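Local coordinates for uncharacterized protein MTH_862 (PDB 2R47) that is of unknown function but belongs to an archaeal protein family, DUF2124, and folds around a mixed beta sheet with helices packed against it, at residues 29-34 with 89-94; 58-63 with 104-109; 65-70 with 77-82. All blocks are in the same frame, centred on the assembly; numbering follows the deposited sequence.

Interaction 1 of 3, residues 29-34 with 89-94; sequences IGFAGV and VLLGGL
Phe-31 and Val-89 lie side by side on one face of the central mixed beta sheet, where strands 28-33 and 88-91 run parallel through the core. Val-89 is held through both its N and its O: N gives a hydrogen bond to Gly-30 O (2.8 Å, 170°), and O accepts one from Ala-32 N. Leu-91 N bonds to Ala-32 O, the usual alternation of parallel strands, while Ile-29 and Phe-31 bond to strand 53-58.

Packing is close around the branched Val-89. Its CB is 3.8 Å from Phe-31 CD1, while CG2, placed beside the backbone N (chi1 -179°, with CG1 anti to that N), reaches Ile-29 CG2 at 3.6 Å. Small Ala-32 suits the other face, its CB leaving room for Leu-90 CD2 and Leu-94 CD1, and Leu-94 CD1 lies 3.4 Å from Ala-32 O.

Beyond the strands the contact thins toward a more open side, where Val-34 is partly exposed. In the 3-10 segment 92-94, Gly-93 has no side chain to crowd Val-34 CG2. The modified Cys-38, a cysteinesulfonic acid, takes a hydrogen bond from Val-34 N and a weak one from Gly-93 N. At this margin Val-34 CG2 rests 3.5 Å from Gly-93 O.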
loop_
_atom_site.group_PDB
_atom_site.type_symbol
_atom_site.label_atom_id
_atom_site.label_comp_id
_atom_site.label_asym_id
_atom_site.label_seq_id
_atom_site.Cartn_x
_atom_site.Cartn_y
_atom_site.Cartn_z
ATOM N N ILE A 29 -12.526 5.140 12.064
ATOM C CA ILE A 29 -12.437 5.308 10.617
ATOM C C ILE A 29 -12.727 3.986 9.921
ATOM O O ILE A 29 -12.281 2.930 10.362
ATOM C CB ILE A 29 -11.050 5.825 10.203
ATOM C CG1 ILE A 29 -10.761 7.167 10.887
ATOM C CG2 ILE A 29 -10.966 6.005 8.648
ATOM C CD1 ILE A 29 -9.351 7.673 10.660
ATOM N N GLY A 30 -13.476 4.062 8.834
ATOM C CA GLY A 30 -13.820 2.902 8.014
ATOM C C GLY A 30 -13.193 3.164 6.669
ATOM O O GLY A 30 -13.310 4.267 6.167
ATOM N N PHE A 31 -12.487 2.179 6.124
ATOM C CA PHE A 31 -11.926 2.295 4.747
ATOM C C PHE A 31 -12.678 1.285 3.907
ATOM O O PHE A 31 -12.663 0.127 4.275
ATOM C CB PHE A 31 -10.432 1.919 4.754
ATOM C CG PHE A 31 -9.568 2.863 5.578
ATOM C CD1 PHE A 31 -8.932 3.939 4.983
ATOM C CD2 PHE A 31 -9.352 2.618 6.948
ATOM C CE1 PHE A 31 -8.101 4.793 5.722
ATOM C CE2 PHE A 31 -8.521 3.482 7.713
ATOM C CZ PHE A 31 -7.907 4.566 7.087
ATOM N N ALA A 32 -13.312 1.727 2.813
ATOM C CA ALA A 32 -14.079 0.821 1.940
ATOM C C ALA A 32 -13.371 0.748 0.604
ATOM O O ALA A 32 -13.097 1.770 -0.027
ATOM C CB ALA A 32 -15.497 1.339 1.759
ATOM N N GLY A 33 -13.070 -0.458 0.164
ATOM C CA GLY A 33 -12.433 -0.573 -1.147
ATOM C C GLY A 33 -12.451 -1.983 -1.698
ATOM O O GLY A 33 -12.877 -2.940 -1.037
ATOM N N VAL A 34 -11.939 -2.104 -2.910
ATOM C CA VAL A 34 -11.859 -3.408 -3.558
ATOM C C VAL A 34 -10.749 -4.274 -2.943
ATOM O O VAL A 34 -9.581 -3.893 -2.939
ATOM C CB VAL A 34 -11.577 -3.206 -5.027
ATOM C CG1 VAL A 34 -11.519 -4.574 -5.726
ATOM C CG2 VAL A 34 -12.673 -2.342 -5.618
ATOM N N VAL A 89 -13.928 6.452 4.598
ATOM C CA VAL A 89 -12.990 6.756 3.542
ATOM C C VAL A 89 -13.256 5.775 2.388
ATOM O O VAL A 89 -13.038 4.541 2.507
ATOM C CB VAL A 89 -11.483 6.644 4.044
ATOM C CG1 VAL A 89 -10.505 7.001 2.875
ATOM C CG2 VAL A 89 -11.251 7.490 5.350
ATOM N N LEU A 90 -13.727 6.309 1.271
ATOM C CA LEU A 90 -13.900 5.498 0.058
ATOM C C LEU A 90 -12.558 5.468 -0.679
ATOM O O LEU A 90 -11.940 6.531 -0.908
ATOM C CB LEU A 90 -14.963 6.119 -0.862
ATOM C CG LEU A 90 -16.336 6.337 -0.186
ATOM C CD1 LEU A 90 -17.355 6.948 -1.281
ATOM C CD2 LEU A 90 -16.833 5.053 0.481
ATOM N N LEU A 91 -12.145 4.273 -1.088
ATOM C CA LEU A 91 -10.907 4.079 -1.844
ATOM C C LEU A 91 -11.192 4.085 -3.331
ATOM O O LEU A 91 -12.299 3.685 -3.774
ATOM C CB LEU A 91 -10.181 2.793 -1.352
ATOM C CG LEU A 91 -9.864 2.917 0.162
ATOM C CD1 LEU A 91 -9.291 1.575 0.684
ATOM C CD2 LEU A 91 -8.854 4.028 0.486
ATOM N N GLY A 92 -10.221 4.581 -4.120
ATOM C CA GLY A 92 -10.452 4.803 -5.533
ATOM C C GLY A 92 -10.957 3.624 -6.371
ATOM O O GLY A 92 -11.710 3.825 -7.339
ATOM N N GLY A 93 -10.524 2.418 -6.028
ATOM C CA GLY A 93 -10.936 1.202 -6.731
ATOM C C GLY A 93 -12.439 1.049 -6.788
ATOM O O GLY A 93 -12.960 0.443 -7.735
ATOM N N LEU A 94 -13.167 1.593 -5.801
ATOM C CA LEU A 94 -14.648 1.473 -5.828
ATOM C C LEU A 94 -15.269 2.112 -7.069
ATOM O O LEU A 94 -16.405 1.757 -7.466
ATOM C CB LEU A 94 -15.286 2.121 -4.616
ATOM C CG LEU A 94 -15.021 1.467 -3.254
ATOM C CD1 LEU A 94 -15.744 2.229 -2.127
ATOM C CD2 LEU A 94 -15.484 0.036 -3.299
#

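Interaction 2 of 3, residues 58-63 with 104-109; sequences PNTDFS and EDVKKL
Thr-60 faces helix 103-113 across a small interface made by van der Waals contact and one water. With chi1 at 58°, Thr-60 OG1 sits between its backbone N and carbonyl carbon, and CG2 extends toward the helix, 3.8 Å from Val-106 CG2, the side chains crossing at about a right angle. OG1 comes 3.6 Å from Asp-105 CB, the carbon rather than the carboxylate. A beta-branched threonine suits this boundary, because its methyl meets the buried valine while its hydroxyl lies against the more exposed aspartate.

Leu-109, one turn further on, supplies the rest of the apolar surface. With its CG anti to the backbone N (chi1 178°), the branch is carried toward the loop and CD1 packs 3.9 Å from Phe-62 CB. Here the phenylalanine offers its first side-chain carbon, not its ring.

The polar link is indirect. A water donates to Asp-105 O at 2.6 Å and, at the longer distance of 3.2 Å, to Thr-60 O, joining the loop to a helix carbonyl.

Within the loop, a type II' beta turn from Pro-58 to Asp-61 is closed by Asp-61 N bonding to Pro-58 O at 2.9 Å. Its second position needs positive phi, which Asn-59 (54°) tolerates better than most residues other than glycine. Asp-61 OD1 accepts a hydrogen bond from Ser-63 OG at 2.7 Å, at the start of the following 3-10 segment. Pro-58 touches Tyr-73 of the second subunit.

The turn leads from strand 53-58 toward strand 66-71, and Asn-59 is tied by its backbone to Gly-33 of strand 28-33. From the helix, Val-106 packs on Leu-90 and Leu-109 on Leu-88, so 103-113 lies on strand 88-91 as the helix of a beta-alpha-beta crossover to parallel strand 118-125.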
loop_
_atom_site.group_PDB
_atom_site.type_symbol
_atom_site.label_atom_id
_atom_site.label_comp_id
_atom_site.label_asym_id
_atom_site.label_seq_id
_atom_site.Cartn_x
_atom_site.Cartn_y
_atom_site.Cartn_z
ATOM N N PRO A 58 -14.973 -4.448 2.781
ATOM C CA PRO A 58 -14.733 -4.946 1.439
ATOM C C PRO A 58 -15.873 -4.564 0.485
ATOM O O PRO A 58 -17.052 -4.851 0.739
ATOM C CB PRO A 58 -14.633 -6.459 1.643
ATOM C CG PRO A 58 -15.595 -6.755 2.782
ATOM C CD PRO A 58 -15.419 -5.528 3.703
ATOM N N ASN A 59 -15.502 -3.931 -0.626
ATOM C CA ASN A 59 -16.465 -3.427 -1.601
ATOM C C ASN A 59 -17.464 -2.529 -0.897
ATOM O O ASN A 59 -17.063 -1.555 -0.321
ATOM C CB ASN A 59 -17.110 -4.600 -2.366
ATOM C CG ASN A 59 -16.091 -5.351 -3.204
ATOM O OD1 ASN A 59 -15.384 -4.755 -4.014
ATOM N ND2 ASN A 59 -15.939 -6.630 -2.939
ATOM N N THR A 60 -18.772 -2.827 -0.952
ATOM C CA THR A 60 -19.709 -1.993 -0.182
ATOM C C THR A 60 -20.437 -2.860 0.871
ATOM O O THR A 60 -21.549 -2.553 1.274
ATOM C CB THR A 60 -20.717 -1.249 -1.098
ATOM O OG1 THR A 60 -21.441 -2.211 -1.877
ATOM C CG2 THR A 60 -19.989 -0.284 -2.051
ATOM N N ASP A 61 -19.797 -3.940 1.298
ATOM C CA ASP A 61 -20.419 -4.866 2.231
ATOM C C ASP A 61 -19.992 -4.608 3.668
ATOM O O ASP A 61 -19.110 -5.270 4.181
ATOM C CB ASP A 61 -20.103 -6.306 1.852
ATOM C CG ASP A 61 -20.985 -7.302 2.572
ATOM O OD1 ASP A 61 -21.794 -6.899 3.452
ATOM O OD2 ASP A 61 -20.884 -8.488 2.228
ATOM N N PHE A 62 -20.726 -3.718 4.325
ATOM C CA PHE A 62 -20.489 -3.339 5.714
ATOM C C PHE A 62 -20.547 -4.522 6.675
ATOM O O PHE A 62 -19.787 -4.601 7.631
ATOM C CB PHE A 62 -21.537 -2.285 6.034
ATOM C CG PHE A 62 -21.410 -1.655 7.354
ATOM C CD1 PHE A 62 -20.174 -1.191 7.816
ATOM C CD2 PHE A 62 -22.564 -1.445 8.138
ATOM C CE1 PHE A 62 -20.069 -0.542 9.057
ATOM C CE2 PHE A 62 -22.467 -0.798 9.391
ATOM C CZ PHE A 62 -21.216 -0.372 9.848
ATOM N N SER A 63 -21.456 -5.466 6.416
ATOM C CA SER A 63 -21.590 -6.651 7.258
ATOM C C SER A 63 -20.336 -7.519 7.299
ATOM O O SER A 63 -20.148 -8.255 8.283
ATOM C CB SER A 63 -22.821 -7.487 6.841
ATOM O OG SER A 63 -22.553 -8.239 5.652
ATOM N N GLU A 104 -25.430 3.405 -6.427
ATOM C CA GLU A 104 -26.468 3.239 -5.418
ATOM C C GLU A 104 -26.035 2.337 -4.262
ATOM O O GLU A 104 -26.461 2.594 -3.134
ATOM C CB GLU A 104 -27.821 2.829 -6.012
ATOM C CG GLU A 104 -28.487 3.923 -6.878
ATOM C CD GLU A 104 -28.752 5.259 -6.162
ATOM O OE1 GLU A 104 -29.184 5.254 -4.981
ATOM O OE2 GLU A 104 -28.536 6.319 -6.804
ATOM N N ASP A 105 -25.175 1.338 -4.507
ATOM C CA ASP A 105 -24.649 0.490 -3.430
ATOM C C ASP A 105 -23.684 1.299 -2.574
ATOM O O ASP A 105 -23.594 1.096 -1.348
ATOM C CB ASP A 105 -23.947 -0.767 -3.949
ATOM C CG ASP A 105 -24.925 -1.806 -4.527
ATOM O OD1 ASP A 105 -26.062 -1.959 -4.036
ATOM O OD2 ASP A 105 -24.531 -2.466 -5.498
ATOM N N VAL A 106 -22.955 2.198 -3.237
ATOM C CA VAL A 106 -22.057 3.135 -2.524
ATOM C C VAL A 106 -22.848 4.095 -1.636
ATOM O O VAL A 106 -22.484 4.317 -0.489
ATOM C CB VAL A 106 -21.100 3.903 -3.489
ATOM C CG1 VAL A 106 -20.341 4.980 -2.740
ATOM C CG2 VAL A 106 -20.092 2.915 -4.150
ATOM N N LYS A 107 -23.927 4.661 -2.150
ATOM C CA LYS A 107 -24.729 5.567 -1.339
ATOM C C LYS A 107 -25.385 4.850 -0.170
ATOM O O LYS A 107 -25.591 5.448 0.896
ATOM C CB LYS A 107 -25.788 6.268 -2.177
ATOM C CG LYS A 107 -25.257 7.219 -3.201
ATOM C CD LYS A 107 -26.483 7.655 -4.016
ATOM C CE LYS A 107 -26.154 8.598 -5.095
ATOM N NZ LYS A 107 -27.369 8.753 -5.971
ATOM N N LYS A 108 -25.743 3.582 -0.369
ATOM C CA LYS A 108 -26.326 2.795 0.726
ATOM C C LYS A 108 -25.261 2.544 1.786
ATOM O O LYS A 108 -25.552 2.547 2.975
ATOM C CB LYS A 108 -26.854 1.452 0.225
ATOM C CG LYS A 108 -27.456 0.605 1.341
ATOM C CD LYS A 108 -28.837 1.131 1.748
ATOM C CE LYS A 108 -29.443 0.319 2.903
ATOM N NZ LYS A 108 -29.064 -1.132 2.834
ATOM N N LEU A 109 -24.034 2.282 1.351
ATOM C CA LEU A 109 -22.905 2.143 2.304
ATOM C C LEU A 109 -22.743 3.393 3.139
ATOM O O LEU A 109 -22.532 3.315 4.346
ATOM C CB LEU A 109 -21.593 1.864 1.571
ATOM C CG LEU A 109 -20.393 1.756 2.512
ATOM C CD1 LEU A 109 -20.506 0.552 3.494
ATOM C CD2 LEU A 109 -19.085 1.710 1.722
HETATM O O HOH W 1 -24.144 -0.912 0.212
#

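Interaction 3 of 3, residues 65-70 with 77-82; sequences ARKLEV and LGEISP
Arg-66 reaches over the segment 77-82 in a beta hairpin of antiparallel strands 66-71 and 74-78, with a beta bulge between the pairs Arg-66/Ile-80 and Leu-68/Leu-77. The arginine chain is extended from CG to NE, and chi4 (-99°) then turns the guanidinium roughly across it, bringing NH1 to Gly-78 O at 2.8 Å; the oxygen lies in the guanidinium plane, although the donor is tilted 20° from the carbonyl plane. Ile-80 CG1 lies 3.7 Å above one face of the group, so an aliphatic branch backs the flat cation while its edge makes the polar bond.

The Lys-67 chain, extended beyond CG, runs beside Glu-79, where NZ forms a salt bridge with OE2 that is long and weak as a hydrogen bond (3.3 Å). Glu-79 gets there with CG set between its backbone N and carbonyl carbon (chi1 68°). The lysine methylenes also serve as apolar surface, CG lying 3.6 Å from Ser-81 CB.

Leu-68 and Leu-77 share the hairpin face that Leu-68 turns to helix 40-48, their CD2 methyls 3.7 Å apart. Tyr-73 of the second subunit packs on Arg-66, Leu-77 and Ile-80. Gly-78 N bonds to Lys-67 O at 2.7 Å, and its lack of a side chain lets Lys-67 and Glu-69 come close. At the corner, a water accepts a hydrogen bond from Glu-79 N at 2.7 Å and donates weakly to Glu-69 OE2.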
loop_
_atom_site.group_PDB
_atom_site.type_symbol
_atom_site.label_atom_id
_atom_site.label_comp_id
_atom_site.label_asym_id
_atom_site.label_seq_id
_atom_site.Cartn_x
_atom_site.Cartn_y
_atom_site.Cartn_z
ATOM N N ALA A 65 -17.250 -6.133 7.259
ATOM C CA ALA A 65 -16.143 -5.285 7.719
ATOM C C ALA A 65 -15.344 -5.991 8.801
ATOM O O ALA A 65 -15.917 -6.735 9.612
ATOM C CB ALA A 65 -16.660 -3.951 8.199
ATOM N N ARG A 66 -14.022 -5.791 8.783
ATOM C CA ARG A 66 -13.128 -6.378 9.783
ATOM C C ARG A 66 -12.256 -5.315 10.423
ATOM O O ARG A 66 -11.865 -4.304 9.762
ATOM C CB ARG A 66 -12.241 -7.483 9.160
ATOM C CG ARG A 66 -13.033 -8.752 8.838
ATOM C CD ARG A 66 -12.137 -9.921 8.505
ATOM N NE ARG A 66 -12.921 -11.149 8.407
ATOM C CZ ARG A 66 -13.049 -12.073 9.356
ATOM N NH1 ARG A 66 -12.429 -11.961 10.530
ATOM N NH2 ARG A 66 -13.809 -13.142 9.108
ATOM N N LYS A 67 -11.915 -5.532 11.696
ATOM C CA LYS A 67 -10.973 -4.623 12.347
ATOM C C LYS A 67 -9.629 -4.616 11.602
ATOM O O LYS A 67 -9.153 -5.654 11.157
ATOM C CB LYS A 67 -10.732 -5.032 13.809
ATOM C CG LYS A 67 -12.024 -5.029 14.620
ATOM C CD LYS A 67 -11.789 -5.265 16.120
ATOM C CE LYS A 67 -13.159 -5.432 16.800
ATOM N NZ LYS A 67 -13.026 -5.470 18.297
ATOM N N LEU A 68 -9.013 -3.437 11.572
ATOM C CA LEU A 68 -7.643 -3.231 11.133
ATOM C C LEU A 68 -6.826 -3.080 12.394
ATOM O O LEU A 68 -6.901 -2.047 13.074
ATOM C CB LEU A 68 -7.570 -1.979 10.247
ATOM C CG LEU A 68 -8.108 -2.133 8.815
ATOM C CD1 LEU A 68 -8.263 -0.733 8.178
ATOM C CD2 LEU A 68 -7.227 -2.999 7.961
ATOM N N GLU A 69 -6.098 -4.136 12.732
ATOM C CA GLU A 69 -5.391 -4.232 14.017
ATOM C C GLU A 69 -3.867 -4.229 13.871
ATOM O O GLU A 69 -3.333 -4.885 12.977
ATOM C CB GLU A 69 -5.852 -5.497 14.753
ATOM C CG GLU A 69 -7.290 -5.348 15.282
ATOM C CD GLU A 69 -7.762 -6.497 16.160
ATOM O OE1 GLU A 69 -7.148 -7.591 16.161
ATOM O OE2 GLU A 69 -8.780 -6.307 16.842
ATOM N N VAL A 70 -3.176 -3.527 14.769
ATOM C CA VAL A 70 -1.706 -3.493 14.706
ATOM C C VAL A 70 -1.089 -4.753 15.346
ATOM O O VAL A 70 -1.375 -5.098 16.481
ATOM C CB VAL A 70 -1.105 -2.197 15.321
ATOM C CG1 VAL A 70 0.431 -2.245 15.226
ATOM C CG2 VAL A 70 -1.591 -0.979 14.567
ATOM N N LEU A 77 -5.887 -7.774 9.302
ATOM C CA LEU A 77 -7.332 -7.873 9.468
ATOM C C LEU A 77 -7.681 -8.749 10.655
ATOM O O LEU A 77 -7.082 -9.799 10.852
ATOM C CB LEU A 77 -7.972 -8.363 8.177
ATOM C CG LEU A 77 -7.902 -7.411 6.981
ATOM C CD1 LEU A 77 -8.314 -8.147 5.713
ATOM C CD2 LEU A 77 -8.828 -6.234 7.203
ATOM N N GLY A 78 -8.617 -8.275 11.476
ATOM C CA GLY A 78 -8.986 -8.927 12.716
ATOM C C GLY A 78 -10.402 -9.490 12.623
ATOM O O GLY A 78 -10.814 -9.965 11.565
ATOM N N GLU A 79 -11.175 -9.394 13.699
ATOM C CA GLU A 79 -12.535 -9.987 13.625
ATOM C C GLU A 79 -13.532 -9.118 12.875
ATOM O O GLU A 79 -13.308 -7.919 12.664
ATOM C CB GLU A 79 -13.071 -10.305 15.013
ATOM C CG GLU A 79 -13.362 -9.104 15.841
ATOM C CD GLU A 79 -13.744 -9.495 17.282
ATOM O OE1 GLU A 79 -13.809 -10.722 17.586
ATOM O OE2 GLU A 79 -13.969 -8.580 18.089
ATOM N N ILE A 80 -14.639 -9.723 12.473
ATOM C CA ILE A 80 -15.754 -8.985 11.866
ATOM C C ILE A 80 -16.254 -7.919 12.851
ATOM O O ILE A 80 -16.405 -8.188 14.055
ATOM C CB ILE A 80 -16.940 -9.960 11.490
ATOM C CG1 ILE A 80 -16.550 -10.927 10.353
ATOM C CG2 ILE A 80 -18.218 -9.180 11.158
ATOM C CD1 ILE A 80 -16.489 -10.319 8.989
ATOM N N SER A 81 -16.533 -6.718 12.341
ATOM C CA SER A 81 -16.799 -5.558 13.180
ATOM C C SER A 81 -17.588 -4.500 12.419
ATOM O O SER A 81 -17.014 -3.523 11.974
ATOM C CB SER A 81 -15.471 -4.988 13.752
ATOM O OG SER A 81 -15.711 -3.942 14.700
ATOM N N PRO A 82 -18.915 -4.706 12.237
ATOM C CA PRO A 82 -19.711 -3.790 11.429
ATOM C C PRO A 82 -20.209 -2.615 12.305
ATOM O O PRO A 82 -21.405 -2.380 12.422
ATOM C CB PRO A 82 -20.864 -4.686 10.941
ATOM C CG PRO A 82 -21.122 -5.639 12.089
ATOM C CD PRO A 82 -19.728 -5.845 12.739
HETATM O O HOH W 2 -9.967 -8.593 15.945
#

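How the interactions relate
Interaction 1 lies in the core, interaction 2 is partly buried, and interaction 3 is at the surface; the last two both reach Tyr-73 of the second subunit and both hold a water. Interactions 1 and 3 belong to the same sheet but differ in strand direction, parallel within and antiparallel at the hairpin; Phe-31 CD2 and Leu-68 CD1 meet between them at 3.7 Å. Interaction 2 adds a helix and a turn, meeting interaction 1 through Ala-32 against Leu-109 and interaction 3 through Phe-62 CZ, 3.3 Å from Pro-82 O. The chemistry changes accordingly: aliphatic and aromatic side chains in interaction 1, a water-bridged pair of carbonyls in interaction 2, and charged side chains along the hairpin.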